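Local coordinates for protein glycogen synthase (Cyanobacterium sp. CLg1, PDB 6GNF) that is a bacterial starch (glycogen) synthase, a two-domain glycosyltransferase-type protein that holds ADP and a glycan in its pockets, at residues I76-N81 with V89-S94; V104-Y109 with F136-Q141. All blocks are in the same frame, centred on the assembly; numbering follows the deposited sequence.

Interaction 1 of 2, residues I76-N81 with V89-S94. With SO4 (sulfate ion), chain G.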
loop_
_atom_site.group_PDB
_atom_site.type_symbol
_atom_site.label_atom_id
_atom_site.label_comp_id
_atom_site.label_asym_id
_atom_site.label_seq_id
_atom_site.Cartn_x
_atom_site.Cartn_y
_atom_site.Cartn_z
ATOM N N ILE A 76 -23.347 3.518 -19.972
ATOM C CA ILE A 76 -22.293 3.547 -20.964
ATOM C C ILE A 76 -21.704 2.148 -21.096
ATOM O O ILE A 76 -21.473 1.469 -20.098
ATOM C CB ILE A 76 -21.174 4.519 -20.545
ATOM C CG1 ILE A 76 -21.731 5.934 -20.394
ATOM C CG2 ILE A 76 -20.041 4.498 -21.557
ATOM C CD1 ILE A 76 -20.853 6.867 -19.589
ATOM N N ILE A 77 -21.460 1.720 -22.331
ATOM C CA ILE A 77 -20.728 0.485 -22.606
ATOM C C ILE A 77 -19.549 0.806 -23.499
ATOM O O ILE A 77 -19.639 1.681 -24.350
ATOM C CB ILE A 77 -21.591 -0.600 -23.279
ATOM C CG1 ILE A 77 -22.036 -0.152 -24.675
ATOM C CG2 ILE A 77 -22.777 -0.941 -22.396
ATOM C CD1 ILE A 77 -23.092 -1.032 -25.299
ATOM N N GLN A 78 -18.424 0.151 -23.252
ATOM C CA GLN A 78 -17.211 0.396 -24.001
ATOM C C GLN A 78 -16.588 -0.936 -24.411
ATOM O O GLN A 78 -16.338 -1.780 -23.562
ATOM C CB GLN A 78 -16.242 1.190 -23.130
ATOM C CG GLN A 78 -14.871 1.422 -23.730
ATOM C CD GLN A 78 -14.947 2.130 -25.066
ATOM O OE1 GLN A 78 -15.884 2.877 -25.345
ATOM N NE2 GLN A 78 -14.020 1.798 -25.945
ATOM N N PRO A 79 -16.321 -1.128 -25.720
ATOM C CA PRO A 79 -15.623 -2.352 -26.117
ATOM C C PRO A 79 -14.153 -2.355 -25.682
ATOM O O PRO A 79 -13.473 -1.339 -25.790
ATOM C CB PRO A 79 -15.753 -2.371 -27.648
ATOM C CG PRO A 79 -16.078 -0.980 -28.037
ATOM C CD PRO A 79 -16.808 -0.368 -26.884
ATOM N N VAL A 80 -13.696 -3.499 -25.176
ATOM C CA VAL A 80 -12.301 -3.683 -24.784
ATOM C C VAL A 80 -11.929 -5.130 -25.055
ATOM O O VAL A 80 -12.794 -5.938 -25.380
ATOM C CB VAL A 80 -12.056 -3.370 -23.285
ATOM C CG1 VAL A 80 -12.192 -1.879 -23.000
ATOM C CG2 VAL A 80 -12.996 -4.166 -22.399
ATOM N N ASN A 81 -10.648 -5.436 -24.913
ATOM C CA ASN A 81 -10.151 -6.788 -25.117
ATOM C C ASN A 81 -9.961 -7.494 -23.790
ATOM O O ASN A 81 -9.477 -6.902 -22.831
ATOM C CB ASN A 81 -8.831 -6.736 -25.856
ATOM C CG ASN A 81 -8.966 -6.100 -27.223
ATOM O OD1 ASN A 81 -9.806 -6.509 -28.031
ATOM N ND2 ASN A 81 -8.134 -5.085 -27.489
ATOM N N VAL A 89 -17.226 -3.519 -21.310
ATOM C CA VAL A 89 -17.401 -3.169 -19.904
ATOM C C VAL A 89 -18.556 -2.175 -19.781
ATOM O O VAL A 89 -18.915 -1.520 -20.759
ATOM C CB VAL A 89 -16.105 -2.616 -19.281
ATOM C CG1 VAL A 89 -15.026 -3.686 -19.298
ATOM C CG2 VAL A 89 -15.622 -1.366 -20.002
ATOM N N ARG A 90 -19.212 -2.168 -18.622
ATOM C CA ARG A 90 -20.132 -1.106 -18.238
ATOM C C ARG A 90 -19.419 -0.264 -17.192
ATOM O O ARG A 90 -18.475 -0.734 -16.565
ATOM C CB ARG A 90 -21.414 -1.672 -17.649
ATOM C CG ARG A 90 -22.249 -2.501 -18.611
ATOM C CD ARG A 90 -23.548 -2.957 -17.965
ATOM N NE ARG A 90 -23.310 -3.767 -16.771
ATOM C CZ ARG A 90 -24.227 -4.065 -15.844
ATOM N NH1 ARG A 90 -25.476 -3.628 -15.951
ATOM N NH2 ARG A 90 -23.889 -4.809 -14.793
ATOM N N TYR A 91 -19.822 0.995 -17.057
ATOM C CA TYR A 91 -19.251 1.885 -16.058
ATOM C C TYR A 91 -20.315 2.257 -15.042
ATOM O O TYR A 91 -21.440 2.633 -15.384
ATOM C CB TYR A 91 -18.697 3.153 -16.702
ATOM C CG TYR A 91 -17.550 2.928 -17.660
ATOM C CD1 TYR A 91 -16.259 2.690 -17.196
ATOM C CD2 TYR A 91 -17.746 2.996 -19.037
ATOM C CE1 TYR A 91 -15.199 2.499 -18.075
ATOM C CE2 TYR A 91 -16.697 2.794 -19.928
ATOM C CZ TYR A 91 -15.421 2.548 -19.448
ATOM O OH TYR A 91 -14.371 2.359 -20.348
ATOM N N PHE A 92 -19.982 2.068 -13.769
ATOM C CA PHE A 92 -20.802 2.549 -12.673
ATOM C C PHE A 92 -20.080 3.747 -12.080
ATOM O O PHE A 92 -18.875 3.900 -12.267
ATOM C CB PHE A 92 -21.011 1.456 -11.630
ATOM C CG PHE A 92 -22.009 0.412 -12.039
ATOM C CD1 PHE A 92 -21.732 -0.454 -13.085
ATOM C CD2 PHE A 92 -23.217 0.295 -11.386
ATOM C CE1 PHE A 92 -22.643 -1.420 -13.470
ATOM C CE2 PHE A 92 -24.138 -0.667 -11.757
ATOM C CZ PHE A 92 -23.851 -1.525 -12.806
ATOM N N HIS A 93 -20.817 4.571 -11.348
ATOM C CA HIS A 93 -20.331 5.882 -10.938
ATOM C C HIS A 93 -20.860 6.236 -9.561
ATOM O O HIS A 93 -22.046 6.115 -9.318
ATOM C CB HIS A 93 -20.780 6.915 -11.979
ATOM C CG HIS A 93 -20.319 8.312 -11.701
ATOM N ND1 HIS A 93 -20.845 9.404 -12.349
ATOM C CD2 HIS A 93 -19.389 8.799 -10.847
ATOM C CE1 HIS A 93 -20.265 10.505 -11.902
ATOM N NE2 HIS A 93 -19.378 10.165 -10.990
ATOM N N SER A 94 -19.960 6.595 -8.652
ATOM C CA SER A 94 -20.348 7.210 -7.386
ATOM C C SER A 94 -19.590 8.512 -7.184
ATOM O O SER A 94 -18.573 8.743 -7.838
ATOM C CB SER A 94 -20.174 6.254 -6.196
ATOM O OG SER A 94 -18.872 5.721 -6.098
HETATM S S SO4 G . -26.000 -5.267 -11.523
HETATM O O1 SO4 G . -26.312 -4.906 -12.929
HETATM O O2 SO4 G . -24.686 -5.949 -11.406
HETATM O O3 SO4 G . -27.049 -6.195 -11.048
HETATM O O4 SO4 G . -25.999 -4.048 -10.683
#
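Q78 and V89 face each other as an antiparallel hydrogen-bonded pair and satisfy both of each other's backbone polar groups: Q78 N gives to V89 O over 3.0 Å, and V89 N gives back to Q78 O, also 3.0 Å, at 166°. Next to them, I77 and R90 form a non-hydrogen-bonded pair, I77 CG2 meeting R90 CG at 4.1 Å. One pair further on, the bond from Y91 N to I76 O is weak at 3.5 Å; I76 O also receives a CA-H...O contact from R90.

The long arm of R90 suits an exposed position, carrying its charge out to anions. Its NH2 donates to sulfate O1 at 3.1 Å, at the guanidinium edge, and NH1 adds a weak bond to the same oxygen; D105 also pairs with NH2. The sulfate, probably from the crystallisation liquor, is also bound by R64. Y91 gives its hydroxyl to A142 O, leaving the ring for apolar company: I76 CG2 touches Y91 CD2 at the edge, 3.7 Å away, and Q78, its CG opposite the backbone N (chi1 175°), lays CB and CG alongside toward OH. V80 and V89 cross at about a right angle, CG2 against CG1. This is a twisted beta hairpin, strand 72-82 bordering the mixed sheet.

Interaction 2 of 2, residues V104-Y109 with F136-Q141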
loop_
_atom_site.group_PDB
_atom_site.type_symbol
_atom_site.label_atom_id
_atom_site.label_comp_id
_atom_site.label_asym_id
_atom_site.label_seq_id
_atom_site.Cartn_x
_atom_site.Cartn_y
_atom_site.Cartn_z
ATOM N N VAL A 104 -15.351 -0.065 -13.106
ATOM C CA VAL A 104 -15.410 -0.834 -14.330
ATOM C C VAL A 104 -16.077 -2.167 -14.039
ATOM O O VAL A 104 -15.559 -2.973 -13.274
ATOM C CB VAL A 104 -13.999 -1.063 -14.897
ATOM C CG1 VAL A 104 -14.070 -1.800 -16.225
ATOM C CG2 VAL A 104 -13.279 0.265 -15.062
ATOM N N ASP A 105 -17.210 -2.414 -14.685
ATOM C CA ASP A 105 -18.012 -3.589 -14.402
ATOM C C ASP A 105 -17.848 -4.667 -15.474
ATOM O O ASP A 105 -18.020 -4.421 -16.664
ATOM C CB ASP A 105 -19.481 -3.214 -14.294
ATOM C CG ASP A 105 -20.377 -4.416 -14.014
ATOM O OD1 ASP A 105 -20.299 -5.042 -12.932
ATOM O OD2 ASP A 105 -21.189 -4.751 -14.913
ATOM N N HIS A 106 -17.540 -5.882 -15.027
ATOM C CA HIS A 106 -17.415 -7.042 -15.899
ATOM C C HIS A 106 -17.510 -8.302 -15.052
ATOM O O HIS A 106 -17.101 -8.305 -13.898
ATOM C CB HIS A 106 -16.074 -7.027 -16.630
ATOM C CG HIS A 106 -16.029 -7.925 -17.822
ATOM N ND1 HIS A 106 -15.806 -9.282 -17.731
ATOM C CD2 HIS A 106 -16.195 -7.660 -19.138
ATOM C CE1 HIS A 106 -15.841 -9.818 -18.936
ATOM N NE2 HIS A 106 -16.074 -8.856 -19.811
ATOM N N HIS A 107 -18.009 -9.376 -15.651
ATOM C CA HIS A 107 -18.162 -10.657 -14.972
ATOM C C HIS A 107 -16.868 -11.115 -14.257
ATOM O O HIS A 107 -16.936 -11.628 -13.159
ATOM C CB HIS A 107 -18.716 -11.702 -15.976
ATOM C CG HIS A 107 -18.535 -13.126 -15.566
ATOM N ND1 HIS A 107 -19.463 -13.788 -14.782
ATOM C CD2 HIS A 107 -17.597 -14.046 -15.895
ATOM C CE1 HIS A 107 -19.080 -15.041 -14.610
ATOM N NE2 HIS A 107 -17.948 -15.221 -15.269
ATOM N N VAL A 108 -15.701 -10.841 -14.832
ATOM C CA VAL A 108 -14.444 -11.323 -14.272
ATOM C C VAL A 108 -14.012 -10.554 -13.035
ATOM O O VAL A 108 -13.088 -10.993 -12.368
ATOM C CB VAL A 108 -13.272 -11.304 -15.296
ATOM C CG1 VAL A 108 -13.649 -12.059 -16.556
ATOM C CG2 VAL A 108 -12.838 -9.882 -15.636
ATOM N N TYR A 109 -14.611 -9.388 -12.778
ATOM C CA TYR A 109 -14.334 -8.650 -11.551
ATOM C C TYR A 109 -15.341 -8.977 -10.463
ATOM O O TYR A 109 -14.954 -9.187 -9.317
ATOM C CB TYR A 109 -14.343 -7.144 -11.785
ATOM C CG TYR A 109 -13.355 -6.642 -12.797
ATOM C CD1 TYR A 109 -12.019 -7.022 -12.752
ATOM C CD2 TYR A 109 -13.745 -5.752 -13.789
ATOM C CE1 TYR A 109 -11.113 -6.554 -13.682
ATOM C CE2 TYR A 109 -12.843 -5.278 -14.718
ATOM C CZ TYR A 109 -11.526 -5.684 -14.659
ATOM O OH TYR A 109 -10.634 -5.224 -15.585
ATOM N N PHE A 136 -6.235 -7.213 -15.738
ATOM C CA PHE A 136 -5.637 -5.909 -15.488
ATOM C C PHE A 136 -5.239 -5.162 -16.756
ATOM O O PHE A 136 -5.297 -3.936 -16.788
ATOM C CB PHE A 136 -4.481 -6.025 -14.492
ATOM C CG PHE A 136 -4.908 -6.533 -13.144
ATOM C CD1 PHE A 136 -6.059 -6.046 -12.534
ATOM C CD2 PHE A 136 -4.171 -7.507 -12.485
ATOM C CE1 PHE A 136 -6.460 -6.522 -11.297
ATOM C CE2 PHE A 136 -4.571 -7.984 -11.239
ATOM C CZ PHE A 136 -5.716 -7.495 -10.650
ATOM N N ALA A 137 -4.892 -5.885 -17.815
ATOM C CA ALA A 137 -4.807 -5.254 -19.130
ATOM C C ALA A 137 -6.165 -4.637 -19.506
ATOM O O ALA A 137 -6.227 -3.539 -20.063
ATOM C CB ALA A 137 -4.373 -6.253 -20.187
ATOM N N MET A 138 -7.247 -5.350 -19.220
ATOM C CA MET A 138 -8.583 -4.831 -19.518
ATOM C C MET A 138 -8.916 -3.582 -18.691
ATOM O O MET A 138 -9.601 -2.673 -19.174
ATOM C CB MET A 138 -9.641 -5.908 -19.296
ATOM C CG MET A 138 -11.049 -5.475 -19.717
ATOM S SD MET A 138 -12.245 -6.818 -19.696
ATOM C CE MET A 138 -12.465 -6.982 -17.927
ATOM N N LEU A 139 -8.470 -3.552 -17.438
ATOM C CA LEU A 139 -8.653 -2.367 -16.603
ATOM C C LEU A 139 -7.993 -1.133 -17.210
ATOM O O LEU A 139 -8.597 -0.064 -17.226
ATOM C CB LEU A 139 -8.103 -2.603 -15.192
ATOM C CG LEU A 139 -8.076 -1.398 -14.252
ATOM C CD1 LEU A 139 -9.462 -0.806 -14.074
ATOM C CD2 LEU A 139 -7.496 -1.794 -12.900
ATOM N N SER A 140 -6.764 -1.286 -17.709
ATOM C CA SER A 140 -6.026 -0.159 -18.284
ATOM C C SER A 140 -6.713 0.376 -19.536
ATOM O O SER A 140 -6.789 1.575 -19.729
ATOM C CB SER A 140 -4.587 -0.559 -18.590
ATOM O OG SER A 140 -3.947 -0.918 -17.378
ATOM N N GLN A 141 -7.204 -0.524 -20.381
ATOM C CA GLN A 141 -7.963 -0.137 -21.568
ATOM C C GLN A 141 -9.261 0.561 -21.209
ATOM O O GLN A 141 -9.647 1.529 -21.854
ATOM C CB GLN A 141 -8.313 -1.362 -22.416
ATOM C CG GLN A 141 -7.122 -2.057 -23.037
ATOM C CD GLN A 141 -7.501 -3.382 -23.661
ATOM O OE1 GLN A 141 -8.539 -3.506 -24.315
ATOM N NE2 GLN A 141 -6.670 -4.388 -23.454
#
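This is a buried, almost wholly apolar packing of helix 132-144 against the end of strand 99-105 and the short helix that follows it, in the N-terminal part of the catalytic domain. M138 carries most of it. With CG anti to the backbone N (chi1 -175°) and chi2 also extended, its chain reaches straight out from the helix, then bends at chi3 to bring the methyl among H106, V108 and Y109. Over one face of the H106 imidazole, CE makes a CH-pi contact 4.0 Å from the centroid, and SD lies above the same face as a Met-aromatic partner. The methyl meets V108 CG2 tip to tip at 3.7 Å and approaches Y109 CZ to 3.6 Å, obliquely to that ring. An unbranched, flexible methionine can fit its methyl against groups of such different shape.

H106 is the N-cap of helix 107-110. ND1 accepts from V108 N, which lies in the ring plane, along a nearly straight 172° line, while NE2 bonds to T87; the two bonds fix the ring's rotation and hold its face toward M138. Y109 OH comes within 3.3 Å of L139 N, but the angle is too poor for a hydrogen bond, and the hydroxyl bonds instead to R135 O. On the strand side, V104 CG2 rests on L139 CD1 at 4.1 Å, two branched side chains meeting where strand and helix pass.

No hydrogen bond joins the two segments. Because the polar atoms of H106 and Y109 are bonded to V108, T87 and R135, cohesion is left to dispersion and to methyl and sulfur contacts with the face of the H106 ring, so the fit depends on shape.

How the interactions relate
Both contacts lie toward the 72-82 border of the mixed sheet, where strand 99-105 runs beside strand 85-96. Interaction 1 is partly buried, pairs neighbouring strands through backbone bonds and opens toward the surface. Interaction 2 is buried and joins the sheet to a helix through side chains alone. They meet directly, their centres about 9 Å apart: the carboxylate of D105 ties the two together through R90 (R90 NH2 to D105 OD2, 2.7 Å), Q141 OE1 probably accepts from N81 N, and V80 CG2 packs on M138 CG. V80 therefore belongs to both contacts. Charge lies on the face carrying R90 and D105, while apolar groups lie on the face carrying V89 and V104, against the helix.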